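Local coordinates for oxidoreductase, NAD-binding/iron-sulfur cluster-binding protein (Nitratireductor pacificus pht-3B, PDB 4RAS) that carries cobalamin (B12) and two [4Fe-4S] clusters and, as a reductive dehalogenase, probably removes halogen from organohalide substrates, at residues F60-V65 and P166-F171; R55-F60 and Q321-N326; E301-E306 and R552-K557; E335-T340 and H439-G444. All blocks are in the same frame, centred on the assembly; numbering follows the deposited sequence.

Interaction 1: residues F60-V65 and P166-F171; sequences FLDGPV and PARGHF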
loop_
_atom_site.group_PDB
_atom_site.type_symbol
_atom_site.label_atom_id
_atom_site.label_comp_id
_atom_site.label_asym_id
_atom_site.label_seq_id
_atom_site.Cartn_x
_atom_site.Cartn_y
_atom_site.Cartn_z
ATOM N N PHE A 60 7.474 -18.600 -5.947
ATOM C CA PHE A 60 8.556 -17.708 -5.659
ATOM C C PHE A 60 9.100 -17.907 -4.251
ATOM O O PHE A 60 9.778 -17.061 -3.750
ATOM C CB PHE A 60 8.061 -16.278 -5.879
ATOM C CG PHE A 60 7.423 -16.100 -7.213
ATOM C CD1 PHE A 60 8.159 -16.301 -8.355
ATOM C CD2 PHE A 60 6.113 -15.780 -7.332
ATOM C CE1 PHE A 60 7.605 -16.177 -9.592
ATOM C CE2 PHE A 60 5.535 -15.647 -8.559
ATOM C CZ PHE A 60 6.289 -15.836 -9.691
ATOM N N LEU A 61 8.757 -19.027 -3.621
ATOM C CA LEU A 61 9.344 -19.406 -2.376
ATOM C C LEU A 61 10.836 -19.722 -2.523
ATOM O O LEU A 61 11.564 -19.660 -1.552
ATOM C CB LEU A 61 8.635 -20.606 -1.752
ATOM C CG LEU A 61 7.200 -20.352 -1.377
ATOM C CD1 LEU A 61 6.541 -21.634 -0.884
ATOM C CD2 LEU A 61 7.100 -19.277 -0.321
ATOM N N ASP A 62 11.265 -20.094 -3.704
ATOM C CA ASP A 62 12.691 -20.269 -3.987
ATOM C C ASP A 62 12.975 -19.579 -5.306
ATOM O O ASP A 62 12.053 -19.135 -5.968
ATOM C CB ASP A 62 13.104 -21.750 -4.054
ATOM C CG ASP A 62 14.585 -22.001 -3.470
ATOM O OD1 ASP A 62 15.404 -21.021 -3.392
ATOM O OD2 ASP A 62 14.925 -23.177 -3.103
ATOM N N GLY A 63 14.253 -19.461 -5.669
ATOM C CA GLY A 63 14.670 -18.783 -6.858
ATOM C C GLY A 63 16.149 -18.591 -6.891
ATOM O O GLY A 63 16.897 -19.096 -6.048
ATOM N N PRO A 64 16.615 -17.875 -7.890
ATOM C CA PRO A 64 18.066 -17.645 -7.969
ATOM C C PRO A 64 18.619 -16.679 -6.879
ATOM O O PRO A 64 17.940 -15.746 -6.403
ATOM C CB PRO A 64 18.256 -17.065 -9.371
ATOM C CG PRO A 64 16.961 -16.452 -9.724
ATOM C CD PRO A 64 15.862 -17.072 -8.857
ATOM N N VAL A 65 19.864 -16.958 -6.503
ATOM C CA VAL A 65 20.590 -16.254 -5.495
ATOM C C VAL A 65 21.582 -15.353 -6.198
ATOM O O VAL A 65 22.333 -15.773 -7.030
ATOM C CB VAL A 65 21.350 -17.255 -4.623
ATOM C CG1 VAL A 65 22.116 -16.541 -3.524
ATOM C CG2 VAL A 65 20.363 -18.275 -4.052
ATOM N N PRO A 166 21.456 -18.015 0.227
ATOM C CA PRO A 166 20.332 -18.893 -0.072
ATOM C C PRO A 166 19.290 -18.841 0.981
ATOM O O PRO A 166 19.598 -18.704 2.163
ATOM C CB PRO A 166 20.954 -20.278 -0.125
ATOM C CG PRO A 166 22.348 -19.978 -0.622
ATOM C CD PRO A 166 22.736 -18.741 0.149
ATOM N N ALA A 167 18.046 -18.868 0.550
ATOM C CA ALA A 167 16.899 -18.775 1.475
ATOM C C ALA A 167 15.728 -19.372 0.796
ATOM O O ALA A 167 15.604 -19.255 -0.399
ATOM C CB ALA A 167 16.590 -17.311 1.841
ATOM N N ARG A 168 14.828 -19.924 1.592
ATOM C CA ARG A 168 13.583 -20.535 1.086
ATOM C C ARG A 168 12.437 -20.192 2.016
ATOM O O ARG A 168 12.571 -20.248 3.258
ATOM C CB ARG A 168 13.691 -22.052 1.022
ATOM C CG ARG A 168 12.358 -22.757 0.701
ATOM C CD ARG A 168 12.514 -23.728 -0.364
ATOM N NE ARG A 168 11.454 -24.573 -0.877
ATOM C CZ ARG A 168 10.188 -24.725 -0.527
ATOM N NH1 ARG A 168 9.545 -24.030 0.382
ATOM N NH2 ARG A 168 9.504 -25.635 -1.191
ATOM N N GLY A 169 11.301 -19.877 1.434
ATOM C CA GLY A 169 10.129 -19.614 2.217
ATOM C C GLY A 169 9.313 -20.845 2.364
ATOM O O GLY A 169 9.385 -21.744 1.540
ATOM N N HIS A 170 8.457 -20.847 3.366
ATOM C CA HIS A 170 7.619 -21.998 3.647
ATOM C C HIS A 170 6.295 -21.571 4.238
ATOM O O HIS A 170 6.204 -20.596 4.963
ATOM C CB HIS A 170 8.253 -22.845 4.730
ATOM C CG HIS A 170 9.676 -23.195 4.500
ATOM N ND1 HIS A 170 10.067 -24.429 4.059
ATOM C CD2 HIS A 170 10.813 -22.491 4.702
ATOM C CE1 HIS A 170 11.378 -24.458 3.951
ATOM N NE2 HIS A 170 11.858 -23.313 4.392
ATOM N N PHE A 171 5.258 -22.316 3.947
ATOM C CA PHE A 171 3.957 -22.099 4.590
ATOM C C PHE A 171 3.158 -23.357 4.497
ATOM O O PHE A 171 3.625 -24.377 3.982
ATOM C CB PHE A 171 3.214 -20.885 3.990
ATOM C CG PHE A 171 2.515 -21.140 2.683
ATOM C CD1 PHE A 171 3.239 -21.432 1.547
ATOM C CD2 PHE A 171 1.151 -21.141 2.620
ATOM C CE1 PHE A 171 2.590 -21.707 0.336
ATOM C CE2 PHE A 171 0.495 -21.371 1.430
ATOM C CZ PHE A 171 1.202 -21.681 0.288
#
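L61 and G169 tie the loop after helix 47-58 to strand 167-171, an outermost strand of a four-stranded antiparallel sheet. The polar link is backbone to backbone: G169 N donates to L61 O at 3.0 Å, almost straight at 168°. The same oxygen takes a CA-H...O contact from R168 CA at 3.4 Å and a hydrogen bond from R161 NH1 of helix 141-163.

L61 CG stands anti to the carbonyl carbon (chi1 -64°), which sends the side chain toward G169 and F171. Its aliphatic CB lies over one face of the R168 guanidinium, 4.1 Å from R168 NH1. Apolar contacts follow: L61 CD1 meets the edge of the F171 ring, 4.1 Å from F171 CD1, and V65 CG2 rests 4.3 Å from P166 CG. With an alanine at L61, the F171 edge would probably lose its aliphatic neighbour, leaving a gap beside the strand.

D62 OD2 stays 4.4 Å from R168 NE, beyond salt-bridge distance, and probably adds only weak attraction, the carboxylate and guanidinium planes 65° apart; R168 NH2 forms its salt bridge with D174. Across the two segments one nearly straight carbonyl bond and a buried leucine do the holding, while R161 also grips F60 O.

Interaction 2: residues R55-F60 and Q321-N326; sequences RLFTRF and QPLIQN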
loop_
_atom_site.group_PDB
_atom_site.type_symbol
_atom_site.label_atom_id
_atom_site.label_comp_id
_atom_site.label_asym_id
_atom_site.label_seq_id
_atom_site.Cartn_x
_atom_site.Cartn_y
_atom_site.Cartn_z
ATOM N N ARG A 55 -1.134 -20.627 -4.611
ATOM C CA ARG A 55 -0.363 -21.346 -5.609
ATOM C C ARG A 55 0.602 -20.475 -6.404
ATOM O O ARG A 55 1.733 -20.825 -6.639
ATOM C CB ARG A 55 -1.297 -22.149 -6.554
ATOM C CG ARG A 55 -1.918 -23.344 -5.817
ATOM C CD ARG A 55 -2.521 -24.399 -6.740
ATOM N NE ARG A 55 -3.623 -23.846 -7.519
ATOM C CZ ARG A 55 -4.896 -23.715 -7.092
ATOM N NH1 ARG A 55 -5.284 -24.120 -5.872
ATOM N NH2 ARG A 55 -5.802 -23.136 -7.886
ATOM N N LEU A 56 0.161 -19.337 -6.836
ATOM C CA LEU A 56 1.061 -18.474 -7.533
ATOM C C LEU A 56 2.275 -18.060 -6.619
ATOM O O LEU A 56 3.407 -18.029 -7.096
ATOM C CB LEU A 56 0.303 -17.224 -7.989
ATOM C CG LEU A 56 1.148 -16.118 -8.645
ATOM C CD1 LEU A 56 1.512 -16.601 -10.042
ATOM C CD2 LEU A 56 0.428 -14.772 -8.721
ATOM N N PHE A 57 2.019 -17.659 -5.383
ATOM C CA PHE A 57 3.110 -17.174 -4.546
ATOM C C PHE A 57 4.083 -18.297 -4.154
ATOM O O PHE A 57 5.237 -18.054 -3.954
ATOM C CB PHE A 57 2.607 -16.453 -3.323
ATOM C CG PHE A 57 1.674 -15.275 -3.637
ATOM C CD1 PHE A 57 1.845 -14.508 -4.770
ATOM C CD2 PHE A 57 0.697 -14.946 -2.780
ATOM C CE1 PHE A 57 1.021 -13.450 -5.042
ATOM C CE2 PHE A 57 -0.135 -13.866 -3.009
ATOM C CZ PHE A 57 0.007 -13.116 -4.158
ATOM N N THR A 58 3.567 -19.526 -4.136
ATOM C CA THR A 58 4.350 -20.708 -3.949
ATOM C C THR A 58 5.512 -20.812 -4.936
ATOM O O THR A 58 6.517 -21.317 -4.583
ATOM C CB THR A 58 3.437 -21.939 -4.021
ATOM O OG1 THR A 58 2.531 -21.899 -2.914
ATOM C CG2 THR A 58 4.200 -23.237 -3.994
ATOM N N ARG A 59 5.370 -20.319 -6.149
ATOM C CA ARG A 59 6.415 -20.424 -7.145
ATOM C C ARG A 59 7.620 -19.586 -6.813
ATOM O O ARG A 59 8.694 -19.825 -7.331
ATOM C CB ARG A 59 5.896 -19.964 -8.509
ATOM C CG ARG A 59 4.652 -20.713 -9.002
ATOM C CD ARG A 59 4.601 -20.865 -10.527
ATOM N NE ARG A 59 4.036 -19.724 -11.256
ATOM C CZ ARG A 59 4.695 -18.892 -12.089
ATOM N NH1 ARG A 59 4.018 -17.892 -12.684
ATOM N NH2 ARG A 59 6.015 -19.021 -12.337
ATOM N N PHE A 60 7.474 -18.600 -5.947
ATOM C CA PHE A 60 8.556 -17.708 -5.659
ATOM C C PHE A 60 9.100 -17.907 -4.251
ATOM O O PHE A 60 9.778 -17.061 -3.750
ATOM C CB PHE A 60 8.061 -16.278 -5.879
ATOM C CG PHE A 60 7.423 -16.100 -7.213
ATOM C CD1 PHE A 60 8.159 -16.301 -8.355
ATOM C CD2 PHE A 60 6.113 -15.780 -7.332
ATOM C CE1 PHE A 60 7.605 -16.177 -9.592
ATOM C CE2 PHE A 60 5.535 -15.647 -8.559
ATOM C CZ PHE A 60 6.289 -15.836 -9.691
ATOM N N GLN A 321 9.051 -8.037 -6.902
ATOM C CA GLN A 321 8.855 -7.932 -8.343
ATOM C C GLN A 321 8.218 -9.187 -8.982
ATOM O O GLN A 321 7.297 -9.079 -9.727
ATOM C CB GLN A 321 10.161 -7.591 -9.035
ATOM C CG GLN A 321 10.001 -7.515 -10.534
ATOM C CD GLN A 321 11.238 -7.030 -11.237
ATOM O OE1 GLN A 321 12.341 -7.629 -11.144
ATOM N NE2 GLN A 321 11.093 -5.893 -11.885
ATOM N N PRO A 322 8.745 -10.372 -8.727
ATOM C CA PRO A 322 8.103 -11.499 -9.393
ATOM C C PRO A 322 6.614 -11.677 -9.040
ATOM O O PRO A 322 5.838 -12.164 -9.875
ATOM C CB PRO A 322 8.891 -12.713 -8.879
ATOM C CG PRO A 322 10.153 -12.159 -8.216
ATOM C CD PRO A 322 9.857 -10.768 -7.831
ATOM N N LEU A 323 6.214 -11.333 -7.829
ATOM C CA LEU A 323 4.793 -11.491 -7.504
ATOM C C LEU A 323 3.980 -10.453 -8.262
ATOM O O LEU A 323 2.916 -10.778 -8.784
ATOM C CB LEU A 323 4.432 -11.329 -6.048
ATOM C CG LEU A 323 5.277 -11.761 -4.887
ATOM C CD1 LEU A 323 4.350 -12.228 -3.781
ATOM C CD2 LEU A 323 6.412 -12.744 -5.105
ATOM N N ILE A 324 4.498 -9.231 -8.332
ATOM C CA ILE A 324 3.780 -8.173 -9.019
ATOM C C ILE A 324 3.571 -8.533 -10.489
ATOM O O ILE A 324 2.468 -8.405 -11.020
ATOM C CB ILE A 324 4.560 -6.847 -8.891
ATOM C CG1 ILE A 324 4.413 -6.308 -7.471
ATOM C CG2 ILE A 324 4.081 -5.792 -9.860
ATOM C CD1 ILE A 324 5.326 -5.153 -7.136
ATOM N N GLN A 325 4.648 -8.942 -11.139
ATOM C CA GLN A 325 4.604 -9.212 -12.557
ATOM C C GLN A 325 3.731 -10.412 -12.857
ATOM O O GLN A 325 3.027 -10.454 -13.848
ATOM C CB GLN A 325 5.996 -9.451 -13.132
ATOM C CG GLN A 325 6.760 -8.152 -13.303
ATOM C CD GLN A 325 8.231 -8.359 -13.737
ATOM O OE1 GLN A 325 8.840 -9.454 -13.625
ATOM N NE2 GLN A 325 8.818 -7.282 -14.183
ATOM N N ASN A 326 3.808 -11.433 -12.035
ATOM C CA ASN A 326 3.040 -12.610 -12.359
ATOM C C ASN A 326 1.596 -12.556 -11.898
ATOM O O ASN A 326 0.860 -13.465 -12.219
ATOM C CB ASN A 326 3.726 -13.833 -11.843
ATOM C CG ASN A 326 5.041 -14.093 -12.581
ATOM O OD1 ASN A 326 6.122 -13.831 -12.068
ATOM N ND2 ASN A 326 4.947 -14.598 -13.736
#
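F60 and P322 meet where the C-terminal end of helix 47-58 and the residues just after it pack on helix 315-327, mostly through apolar side chains. The F60 side chain leaves its backbone with CG anti to the carbonyl carbon (chi1 -52°), which turns the ring toward the other helix. F60 CB lies 4.0 Å from L323 CD2. Past CG the ring divides its partners: F60 CD2 is 3.8 Å from L323 CD2, and F60 CD1 is 3.7 Å from P322 CB. That proline carbon sits over the ring face in a CH-pi contact, 3.9 Å from the F60 centroid and 19° off the normal. R59 CB lies over the opposite face, so the ring is sandwiched between proline and arginine. At the tip, F60 CZ approaches N326 and also lies over a face of the R59 guanidinium. With a serine in place of F60, P322 CB would probably lose the ring face it covers, L323 CD2 its ring neighbour, and the R59 chain would be freer to turn.

Deeper in, L56 puts CD1 4.0 Å from N326 CB. L323 turns its other methyl to F57, whose ring also touches M147 and A150 of helix 141-163 and E431 of helix 418-442. That contact is close: L323 CD1 stands 3.5 Å from F57 CD1.

Interaction 3: residues E301-E306 and R552-K557; sequences EKAKQE and RVTQMK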
loop_
_atom_site.group_PDB
_atom_site.type_symbol
_atom_site.label_atom_id
_atom_site.label_comp_id
_atom_site.label_asym_id
_atom_site.label_seq_id
_atom_site.Cartn_x
_atom_site.Cartn_y
_atom_site.Cartn_z
ATOM N N GLU A 301 17.568 10.441 -23.021
ATOM C CA GLU A 301 18.218 9.123 -22.993
ATOM C C GLU A 301 18.319 8.571 -21.574
ATOM O O GLU A 301 18.072 7.377 -21.318
ATOM C CB GLU A 301 19.608 9.195 -23.660
ATOM C CG GLU A 301 20.096 7.884 -24.312
ATOM C CD GLU A 301 19.038 7.173 -25.211
ATOM O OE1 GLU A 301 18.124 7.845 -25.773
ATOM O OE2 GLU A 301 19.107 5.926 -25.361
ATOM N N LYS A 302 18.649 9.458 -20.659
ATOM C CA LYS A 302 18.909 9.042 -19.313
ATOM C C LYS A 302 17.640 8.384 -18.684
ATOM O O LYS A 302 17.667 7.287 -18.083
ATOM C CB LYS A 302 19.359 10.279 -18.566
ATOM C CG LYS A 302 19.750 10.052 -17.127
ATOM C CD LYS A 302 20.898 9.072 -16.960
ATOM C CE LYS A 302 21.113 8.793 -15.481
ATOM N NZ LYS A 302 22.259 7.868 -15.298
ATOM N N ALA A 303 16.522 9.070 -18.899
ATOM C CA ALA A 303 15.288 8.637 -18.383
ATOM C C ALA A 303 14.844 7.314 -19.046
ATOM O O ALA A 303 14.325 6.419 -18.386
ATOM C CB ALA A 303 14.279 9.739 -18.575
ATOM N N LYS A 304 15.074 7.190 -20.341
ATOM C CA LYS A 304 14.807 5.926 -21.027
ATOM C C LYS A 304 15.620 4.778 -20.426
ATOM O O LYS A 304 15.104 3.677 -20.163
ATOM C CB LYS A 304 15.068 6.001 -22.537
ATOM C CG LYS A 304 14.809 4.640 -23.195
ATOM C CD LYS A 304 14.529 4.684 -24.665
ATOM C CE LYS A 304 15.755 4.648 -25.498
ATOM N NZ LYS A 304 15.354 3.947 -26.769
ATOM N N GLN A 305 16.876 5.028 -20.179
ATOM C CA GLN A 305 17.767 3.961 -19.711
ATOM C C GLN A 305 17.438 3.573 -18.249
ATOM O O GLN A 305 17.533 2.394 -17.880
ATOM C CB GLN A 305 19.219 4.448 -19.979
ATOM C CG GLN A 305 20.367 3.839 -19.235
ATOM C CD GLN A 305 21.532 4.878 -19.123
ATOM O OE1 GLN A 305 22.004 5.420 -20.142
ATOM N NE2 GLN A 305 21.903 5.222 -17.886
ATOM N N GLU A 306 16.966 4.517 -17.438
ATOM C CA GLU A 306 16.681 4.184 -16.033
ATOM C C GLU A 306 15.282 3.630 -15.715
ATOM O O GLU A 306 15.024 3.198 -14.570
ATOM C CB GLU A 306 16.913 5.389 -15.155
ATOM C CG GLU A 306 18.390 5.729 -14.976
ATOM C CD GLU A 306 19.227 4.573 -14.331
ATOM O OE1 GLU A 306 18.983 4.218 -13.145
ATOM O OE2 GLU A 306 20.119 4.001 -15.039
ATOM N N ARG A 552 12.096 11.334 -10.196
ATOM C CA ARG A 552 11.878 10.003 -9.634
ATOM C C ARG A 552 12.630 8.937 -10.406
ATOM O O ARG A 552 13.123 7.965 -9.833
ATOM C CB ARG A 552 10.414 9.669 -9.615
ATOM C CG ARG A 552 9.610 10.589 -8.727
ATOM C CD ARG A 552 8.189 10.136 -8.619
ATOM N NE ARG A 552 8.122 9.027 -7.698
ATOM C CZ ARG A 552 7.320 7.955 -7.842
ATOM N NH1 ARG A 552 7.330 7.007 -6.946
ATOM N NH2 ARG A 552 6.512 7.818 -8.861
ATOM N N VAL A 553 12.668 9.066 -11.726
ATOM C CA VAL A 553 13.293 8.020 -12.562
ATOM C C VAL A 553 14.859 8.053 -12.480
ATOM O O VAL A 553 15.487 7.035 -12.450
ATOM C CB VAL A 553 12.877 8.165 -14.009
ATOM C CG1 VAL A 553 13.659 7.262 -14.927
ATOM C CG2 VAL A 553 11.429 7.875 -14.152
ATOM N N THR A 554 15.418 9.239 -12.336
ATOM C CA THR A 554 16.848 9.552 -12.675
ATOM C C THR A 554 17.708 9.819 -11.448
ATOM O O THR A 554 18.910 9.785 -11.558
ATOM C CB THR A 554 16.741 10.749 -13.637
ATOM O OG1 THR A 554 16.862 10.272 -14.984
ATOM C CG2 THR A 554 17.495 11.911 -13.349
ATOM N N GLN A 555 17.118 10.092 -10.285
ATOM C CA GLN A 555 17.945 10.584 -9.162
ATOM C C GLN A 555 18.675 9.395 -8.569
ATOM O O GLN A 555 18.174 8.247 -8.566
ATOM C CB GLN A 555 17.176 11.388 -8.131
ATOM C CG GLN A 555 16.143 10.588 -7.314
ATOM C CD GLN A 555 16.674 10.193 -5.942
ATOM O OE1 GLN A 555 17.772 10.581 -5.565
ATOM N NE2 GLN A 555 15.923 9.387 -5.221
ATOM N N MET A 556 19.912 9.644 -8.180
ATOM C CA MET A 556 20.819 8.540 -7.925
ATOM C C MET A 556 21.085 8.403 -6.427
ATOM O O MET A 556 21.867 7.586 -6.063
ATOM C CB MET A 556 22.103 8.736 -8.710
ATOM C CG MET A 556 22.020 8.685 -10.250
ATOM S SD MET A 556 23.574 9.513 -10.921
ATOM C CE MET A 556 23.422 9.404 -12.713
ATOM N N LYS A 557 20.409 9.172 -5.579
ATOM C CA LYS A 557 20.611 9.078 -4.125
ATOM C C LYS A 557 19.494 8.425 -3.360
ATOM O O LYS A 557 19.332 8.590 -2.163
ATOM C CB LYS A 557 20.977 10.442 -3.540
ATOM C CG LYS A 557 22.095 11.123 -4.326
ATOM C CD LYS A 557 23.012 11.866 -3.479
ATOM C CE LYS A 557 22.541 13.245 -3.151
ATOM N NZ LYS A 557 23.444 13.734 -2.045
HETATM O O HOH W 1 17.544 5.435 -11.462
#
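K302 sends its CG anti to the backbone N (chi1 -177°) and bends at the next bond (chi2 60°), which carries the chain along the end of helix 545-554: K302 CG passes 3.6 Å from T554 OG1, and K302 NZ reaches 3.2 Å from M556 CE. M556 comes to meet it from a first torsion of -66°, with CG anti to the carbonyl carbon and the chain extended beyond, so its methyl arrives beside the end of the lysine.

V553 occupies the middle of the contact. Its CG1 packs against the last turn of helix 301-306, 3.6 Å from A303 O and 3.8 Å from E306 CB. E306 CB also lies 3.5 Å from V553 O. One water joins the two segments at this point, donating to E306 OE1 and, at 2.8 Å, to V553 O. E306 OE1 has a second partner in R309, with which it forms a salt bridge.

The site lies near the cofactors. R552, next to V553, touches the cobalamin and bonds through NE to C561 O, and the V553 side chain is about 6 Å from the B12. Helix 545-554 also carries C548, a ligand of a [4Fe-4S] cluster.

Mostly van der Waals contacts plus a water bridge join the segments. The glutamate's charge is met by arginine and water, which would probably favour its ionised form.

Interaction 4: residues E335-T340 and H439-G444; sequences EKLAPT and HCRRMG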
loop_
_atom_site.group_PDB
_atom_site.type_symbol
_atom_site.label_atom_id
_atom_site.label_comp_id
_atom_site.label_asym_id
_atom_site.label_seq_id
_atom_site.Cartn_x
_atom_site.Cartn_y
_atom_site.Cartn_z
ATOM N N GLU A 335 -14.877 -9.076 -21.090
ATOM C CA GLU A 335 -16.182 -9.556 -21.748
ATOM C C GLU A 335 -17.261 -9.743 -20.761
ATOM O O GLU A 335 -16.973 -10.098 -19.641
ATOM C CB GLU A 335 -15.967 -10.934 -22.435
ATOM C CG GLU A 335 -14.998 -10.888 -23.635
ATOM C CD GLU A 335 -14.899 -9.485 -24.330
ATOM O OE1 GLU A 335 -15.850 -9.038 -25.041
ATOM O OE2 GLU A 335 -13.847 -8.804 -24.165
ATOM N N LYS A 336 -18.502 -9.560 -21.172
ATOM C CA LYS A 336 -19.657 -9.880 -20.325
ATOM C C LYS A 336 -19.709 -11.367 -19.998
ATOM O O LYS A 336 -19.358 -12.201 -20.786
ATOM C CB LYS A 336 -20.980 -9.455 -20.962
ATOM C CG LYS A 336 -21.076 -7.943 -21.322
ATOM C CD LYS A 336 -21.322 -6.961 -20.143
ATOM C CE LYS A 336 -20.459 -5.708 -20.281
ATOM N NZ LYS A 336 -20.827 -4.549 -19.413
ATOM N N LEU A 337 -20.156 -11.695 -18.805
ATOM C CA LEU A 337 -20.273 -13.052 -18.396
ATOM C C LEU A 337 -21.716 -13.289 -17.979
ATOM O O LEU A 337 -22.446 -12.324 -17.659
ATOM C CB LEU A 337 -19.391 -13.318 -17.192
ATOM C CG LEU A 337 -17.869 -13.227 -17.301
ATOM C CD1 LEU A 337 -17.268 -13.508 -15.940
ATOM C CD2 LEU A 337 -17.340 -14.227 -18.311
ATOM N N ALA A 338 -22.131 -14.559 -17.948
ATOM C CA ALA A 338 -23.491 -14.853 -17.485
ATOM C C ALA A 338 -23.501 -15.101 -15.990
ATOM O O ALA A 338 -22.669 -15.907 -15.519
ATOM C CB ALA A 338 -24.089 -16.079 -18.238
ATOM N N PRO A 339 -24.448 -14.469 -15.251
ATOM C CA PRO A 339 -24.588 -14.938 -13.883
ATOM C C PRO A 339 -24.702 -16.467 -13.751
ATOM O O PRO A 339 -25.253 -17.190 -14.591
ATOM C CB PRO A 339 -25.831 -14.175 -13.316
ATOM C CG PRO A 339 -25.957 -12.989 -14.219
ATOM C CD PRO A 339 -25.536 -13.524 -15.595
ATOM N N THR A 340 -24.205 -16.911 -12.627
ATOM C CA THR A 340 -23.755 -18.229 -12.463
ATOM C C THR A 340 -24.659 -18.936 -11.443
ATOM O O THR A 340 -24.694 -20.164 -11.403
ATOM C CB THR A 340 -22.294 -18.084 -11.993
ATOM O OG1 THR A 340 -21.404 -18.796 -12.844
ATOM C CG2 THR A 340 -22.087 -18.438 -10.621
ATOM N N HIS A 439 -13.425 -13.472 -7.458
ATOM C CA HIS A 439 -14.667 -13.833 -6.840
ATOM C C HIS A 439 -15.889 -13.315 -7.591
ATOM O O HIS A 439 -16.890 -14.029 -7.754
ATOM C CB HIS A 439 -14.722 -13.346 -5.421
ATOM C CG HIS A 439 -15.820 -13.971 -4.649
ATOM N ND1 HIS A 439 -15.873 -15.333 -4.431
ATOM C CD2 HIS A 439 -16.964 -13.451 -4.138
ATOM C CE1 HIS A 439 -16.993 -15.623 -3.799
ATOM N NE2 HIS A 439 -17.673 -14.501 -3.604
ATOM N N CYS A 440 -15.836 -12.086 -8.077
ATOM C CA CYS A 440 -16.965 -11.592 -8.879
ATOM C C CYS A 440 -17.170 -12.484 -10.116
ATOM O O CYS A 440 -18.327 -12.726 -10.496
ATOM C CB CYS A 440 -16.799 -10.118 -9.295
ATOM S SG CYS A 440 -16.830 -8.889 -7.947
ATOM N N ARG A 441 -16.063 -12.906 -10.776
ATOM C CA ARG A 441 -16.163 -13.671 -11.983
ATOM C C ARG A 441 -16.765 -15.055 -11.667
ATOM O O ARG A 441 -17.559 -15.584 -12.417
ATOM C CB ARG A 441 -14.830 -13.780 -12.734
ATOM C CG ARG A 441 -14.261 -12.453 -13.235
ATOM C CD ARG A 441 -13.097 -12.592 -14.220
ATOM N NE ARG A 441 -12.049 -13.365 -13.601
ATOM C CZ ARG A 441 -11.077 -12.803 -12.829
ATOM N NH1 ARG A 441 -11.092 -11.505 -12.500
ATOM N NH2 ARG A 441 -10.201 -13.568 -12.276
ATOM N N ARG A 442 -16.438 -15.607 -10.523
ATOM C CA ARG A 442 -16.972 -16.893 -10.172
ATOM C C ARG A 442 -18.489 -16.817 -9.973
ATOM O O ARG A 442 -19.171 -17.798 -10.089
ATOM C CB ARG A 442 -16.274 -17.377 -8.907
ATOM C CG ARG A 442 -16.856 -18.615 -8.261
ATOM C CD ARG A 442 -16.159 -18.937 -6.943
ATOM N NE ARG A 442 -14.708 -18.933 -7.121
ATOM C CZ ARG A 442 -13.979 -19.965 -7.545
ATOM N NH1 ARG A 442 -12.667 -19.835 -7.657
ATOM N NH2 ARG A 442 -14.530 -21.127 -7.840
ATOM N N MET A 443 -18.978 -15.645 -9.589
ATOM C CA MET A 443 -20.399 -15.371 -9.507
ATOM C C MET A 443 -21.023 -15.000 -10.861
ATOM O O MET A 443 -22.211 -14.674 -10.960
ATOM C CB MET A 443 -20.633 -14.235 -8.486
ATOM C CG MET A 443 -20.225 -14.628 -7.087
ATOM S SD MET A 443 -20.639 -13.448 -5.804
ATOM C CE MET A 443 -19.792 -11.977 -6.350
ATOM N N GLY A 444 -20.208 -14.969 -11.895
ATOM C CA GLY A 444 -20.698 -14.612 -13.234
ATOM C C GLY A 444 -20.882 -13.138 -13.545
ATOM O O GLY A 444 -21.700 -12.804 -14.387
#
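A Schellman motif closes helix 418-442, and its glycine, G444, is where the loop 335-340 lies against the helix end. G444 has positive phi (80°), and its N bonds back to R441 O at 2.8 Å. A side chain here would run into A338 O, P339 CA and T340 N, and at this positive phi any CB would also crowd the preceding carbonyl oxygen. The loop therefore comes right up to the bare backbone: G444 CA makes a CA-H...O contact with A338 O at 3.3 Å.

T340 approaches the same turn from the far end of the loop segment. Its N donates a weak hydrogen bond to M443 O, 3.4 Å long and bent to 133°, while its CG2 is modelled doubtfully close to R442 O.

L337 crosses R441 obliquely at the last helical turn, CG anti to the carbonyl carbon (chi1 -65°), with L337 CD1 4.0 Å from R441 CB and L337 CB 3.7 Å from G444 O. The far ends of the arginines go elsewhere: R441 NH1 hydrogen-bonds A447 O, and R442 NH1 forms a salt bridge with D49.

A coil running over a helix C-terminus, met mainly through main-chain atoms, suits a glycine-ended Schellman cap.

Overall arrangement
Interactions 1 and 2 are neighbours, their centres about 11 Å apart, and share F60; F171 CE1 of interaction 1 lies 3.3 Å from T58 OG1 of interaction 2. Together they fix the end of helix 47-58 to strand 167-171 and helix 315-327. Interaction 4 lies about 25 Å from interaction 2 between centres, at the end of helix 418-442, which F57 of interaction 2 also touches. Interaction 3 is about 43 Å from interaction 4 and about 27 Å from interaction 2 between centres; it alone borders the cobalamin. Along the chain, interaction 1 falls within the span of interaction 2 and interaction 4 within that of interaction 3; 2 and 4 come in series, while segments of 2 and 3 alternate, joining sequence-distant parts.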